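PDB 6X3B: GDP-6-deoxy-D-mannose reductase from Pseudomonas aeruginosa, which probably reduces GDP-4-dehydro-6-deoxy-D-mannose to GDP-D-rhamnose with NADPH, a step toward the lipopolysaccharide O-antigen. Local coordinates for residues S31-K36 and P184-S189. Sequence-based numbering, arbitrary orientation.
With NDP (NADPH dihydro-nicotinamide-adenine-dinucleotide phosphate), chain E.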
loop_
_atom_site.group_PDB
_atom_site.type_symbol
_atom_site.label_atom_id
_atom_site.label_comp_id
_atom_site.label_asym_id
_atom_site.label_seq_id
_atom_site.Cartn_x
_atom_site.Cartn_y
_atom_site.Cartn_z
ATOM N N SER A 31 14.981 -19.022 -8.741
ATOM C CA SER A 31 15.422 -19.111 -10.124
ATOM C C SER A 31 15.661 -17.755 -10.778
ATOM O O SER A 31 16.169 -17.713 -11.901
ATOM C CB SER A 31 14.406 -19.910 -10.944
ATOM O OG SER A 31 13.239 -19.147 -11.182
ATOM N N GLY A 32 15.325 -16.645 -10.118
ATOM C CA GLY A 32 15.518 -15.336 -10.710
ATOM C C GLY A 32 16.937 -14.816 -10.521
ATOM O O GLY A 32 17.842 -15.524 -10.074
ATOM N N PHE A 33 17.112 -13.527 -10.852
ATOM C CA PHE A 33 18.422 -12.874 -10.827
ATOM C C PHE A 33 19.046 -12.929 -9.434
ATOM O O PHE A 33 20.142 -13.466 -9.247
ATOM C CB PHE A 33 18.277 -11.428 -11.329
ATOM C CG PHE A 33 19.407 -10.507 -10.924
ATOM C CD1 PHE A 33 20.739 -10.833 -11.183
ATOM C CD2 PHE A 33 19.127 -9.298 -10.304
ATOM C CE1 PHE A 33 21.777 -9.979 -10.814
ATOM C CE2 PHE A 33 20.155 -8.424 -9.943
ATOM C CZ PHE A 33 21.483 -8.762 -10.200
ATOM N N VAL A 34 18.347 -12.396 -8.436
ATOM C CA VAL A 34 18.892 -12.331 -7.086
ATOM C C VAL A 34 18.944 -13.722 -6.459
ATOM O O VAL A 34 19.913 -14.072 -5.771
ATOM C CB VAL A 34 18.060 -11.347 -6.234
ATOM C CG1 VAL A 34 18.542 -11.377 -4.775
ATOM C CG2 VAL A 34 18.168 -9.941 -6.807
ATOM N N GLY A 35 17.882 -14.500 -6.678
ATOM C CA GLY A 35 17.764 -15.859 -6.118
ATOM C C GLY A 35 18.961 -16.729 -6.464
ATOM O O GLY A 35 19.528 -17.345 -5.549
ATOM N N LYS A 36 19.350 -16.748 -7.741
ATOM C CA LYS A 36 20.501 -17.565 -8.210
ATOM C C LYS A 36 21.775 -17.134 -7.475
ATOM O O LYS A 36 22.568 -18.012 -7.115
ATOM C CB LYS A 36 20.644 -17.463 -9.731
ATOM C CG LYS A 36 19.529 -18.137 -10.515
ATOM C CD LYS A 36 19.612 -17.903 -12.001
ATOM C CE LYS A 36 20.845 -18.524 -12.623
ATOM N NZ LYS A 36 20.853 -18.387 -14.099
ATOM N N PRO A 184 25.856 -10.091 -12.505
ATOM C CA PRO A 184 25.569 -11.008 -13.616
ATOM C C PRO A 184 24.134 -11.507 -13.538
ATOM O O PRO A 184 23.662 -11.916 -12.474
ATOM C CB PRO A 184 26.577 -12.145 -13.407
ATOM C CG PRO A 184 27.679 -11.541 -12.610
ATOM C CD PRO A 184 27.048 -10.478 -11.739
ATOM N N GLY A 185 23.434 -11.452 -14.676
ATOM C CA GLY A 185 22.062 -11.904 -14.758
ATOM C C GLY A 185 21.021 -10.812 -14.618
ATOM O O GLY A 185 19.830 -11.093 -14.797
ATOM N N GLN A 186 21.427 -9.586 -14.296
ATOM C CA GLN A 186 20.492 -8.467 -14.205
ATOM C C GLN A 186 19.744 -8.278 -15.535
ATOM O O GLN A 186 20.198 -8.713 -16.589
ATOM C CB GLN A 186 21.259 -7.204 -13.810
ATOM C CG GLN A 186 20.451 -5.914 -13.741
ATOM C CD GLN A 186 19.384 -5.941 -12.657
ATOM O OE1 GLN A 186 18.452 -6.743 -12.711
ATOM N NE2 GLN A 186 19.506 -5.045 -11.680
ATOM N N LYS A 187 18.564 -7.639 -15.470
ATOM C CA LYS A 187 17.770 -7.372 -16.673
ATOM C C LYS A 187 18.560 -6.549 -17.679
ATOM O O LYS A 187 19.084 -5.484 -17.345
ATOM C CB LYS A 187 16.496 -6.594 -16.330
ATOM C CG LYS A 187 15.509 -7.284 -15.450
ATOM C CD LYS A 187 14.511 -6.263 -14.920
ATOM C CE LYS A 187 13.635 -6.860 -13.837
ATOM N NZ LYS A 187 12.319 -7.156 -14.439
ATOM N N ASP A 188 18.599 -7.013 -18.932
ATOM C CA ASP A 188 19.290 -6.261 -19.977
ATOM C C ASP A 188 18.694 -4.873 -20.201
ATOM O O ASP A 188 19.365 -4.006 -20.776
ATOM C CB ASP A 188 19.279 -7.049 -21.287
ATOM C CG ASP A 188 19.975 -6.311 -22.408
ATOM O OD1 ASP A 188 21.222 -6.216 -22.368
ATOM O OD2 ASP A 188 19.279 -5.807 -23.317
ATOM N N SER A 189 17.458 -4.628 -19.759
ATOM C CA SER A 189 16.860 -3.312 -19.961
ATOM C C SER A 189 17.478 -2.248 -19.060
ATOM O O SER A 189 17.297 -1.053 -19.318
ATOM C CB SER A 189 15.348 -3.378 -19.738
ATOM O OG SER A 189 15.041 -3.548 -18.359
HETATM P PA NDP E . 13.434 -11.836 -11.383
HETATM O O1A NDP E . 12.324 -11.308 -12.227
HETATM O O2A NDP E . 14.774 -12.033 -12.008
HETATM O O5B NDP E . 12.971 -13.201 -10.684
HETATM C C5B NDP E . 11.585 -13.354 -10.295
HETATM C C4B NDP E . 11.396 -14.717 -9.677
HETATM O O4B NDP E . 10.014 -14.868 -9.263
HETATM C C3B NDP E . 11.697 -15.916 -10.589
HETATM O O3B NDP E . 12.387 -16.936 -9.878
HETATM C C2B NDP E . 10.309 -16.360 -11.034
HETATM O O2B NDP E . 10.299 -17.754 -11.330
HETATM C C1B NDP E . 9.503 -16.075 -9.774
HETATM N N9A NDP E . 8.075 -15.920 -10.010
HETATM C C8A NDP E . 7.468 -14.980 -10.805
HETATM N N7A NDP E . 6.164 -15.087 -10.831
HETATM C C5A NDP E . 5.891 -16.166 -10.004
HETATM C C6A NDP E . 4.691 -16.789 -9.617
HETATM N N6A NDP E . 3.509 -16.365 -10.056
HETATM N N1A NDP E . 4.763 -17.849 -8.778
HETATM C C2A NDP E . 5.974 -18.242 -8.364
HETATM N N3A NDP E . 7.169 -17.737 -8.658
HETATM C C4A NDP E . 7.062 -16.689 -9.492
HETATM O O3 NDP E . 13.612 -10.884 -10.107
HETATM P PN NDP E . 14.934 -10.303 -9.417
HETATM O O1N NDP E . 15.733 -11.446 -8.887
HETATM O O2N NDP E . 15.590 -9.358 -10.366
HETATM O O5D NDP E . 14.310 -9.478 -8.193
HETATM C C5D NDP E . 14.210 -10.119 -6.899
HETATM C C4D NDP E . 13.416 -9.232 -5.972
HETATM O O4D NDP E . 14.114 -7.971 -5.812
HETATM C C3D NDP E . 11.999 -8.876 -6.443
HETATM O O3D NDP E . 11.087 -8.852 -5.353
HETATM C C2D NDP E . 12.206 -7.495 -7.058
HETATM O O2D NDP E . 11.022 -6.712 -7.072
HETATM C C1D NDP E . 13.265 -6.898 -6.137
HETATM N N1N NDP E . 14.071 -5.835 -6.807
HETATM C C2N NDP E . 14.995 -6.149 -7.767
HETATM C C3N NDP E . 15.847 -5.209 -8.280
HETATM C C7N NDP E . 16.630 -5.560 -9.486
HETATM O O7N NDP E . 17.344 -4.708 -10.023
HETATM N N7N NDP E . 16.538 -6.796 -9.956
HETATM C C4N NDP E . 15.939 -3.888 -7.597
HETATM C C5N NDP E . 14.865 -3.646 -6.620
HETATM C C6N NDP E . 13.894 -4.516 -6.467
HETATM P P2B NDP E . 9.945 -18.023 -12.883
HETATM O O1X NDP E . 9.965 -19.527 -13.052
HETATM O O2X NDP E . 8.571 -17.439 -13.136
HETATM O O3X NDP E . 11.017 -17.339 -13.705
HETATM O O HOH W 1 21.596 -14.509 -11.433
#
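The CA atoms of Phe33 and Gly185 lie 5.4 Å apart, where the N-terminal end of helix 33-44 meets the irregular loop between strand 172-182 and helix 191-203. The first segment is the dinucleotide-binding turn of a Rossmann fold, here of the extended short-chain dehydrogenase type. Gly32 takes the N-cap position, and the next two backbone amides hold the NADPH diphosphate. Phe33 N reaches O2A of NDP at 3.0 Å, and Val34 N reaches O1N at 2.8 Å; both bonds are almost straight. The start of the helix probably helps to stabilise the phosphate charge.

Phe33 carries the contact between the segments. Its CG stands anti to the backbone N (chi1 160°), which sends the ring out to the loop. The chain of Gln186 lies over one face of the ring. Gln186 CB sits 4.1 Å from the centroid of the Phe33 ring, a CH-pi contact. The ring edge meets oxygens of two kinds: O2N of NDP near CD2, and Pro184 O at 3.2 Å from Phe33 CE1. Val225 and His181 also touch this ring. A water links the segments, donating to Phe33 O and, weakly, to Pro184 O.

Gln186 bends at chi2 (64°), and its amide is turned 38° from the Phe33 ring. The amide meets the carboxamide of the nicotinamide edge to edge and pairs with it through two hydrogen bonds. One is weak, from N7N of NDP to Gln186 OE1. Lys187 N also donates to that OE1, which helps fix the rotation of the amide. The second bond to the carboxamide is shorter: Gln186 NE2 donates to O7N of NDP at 2.7 Å.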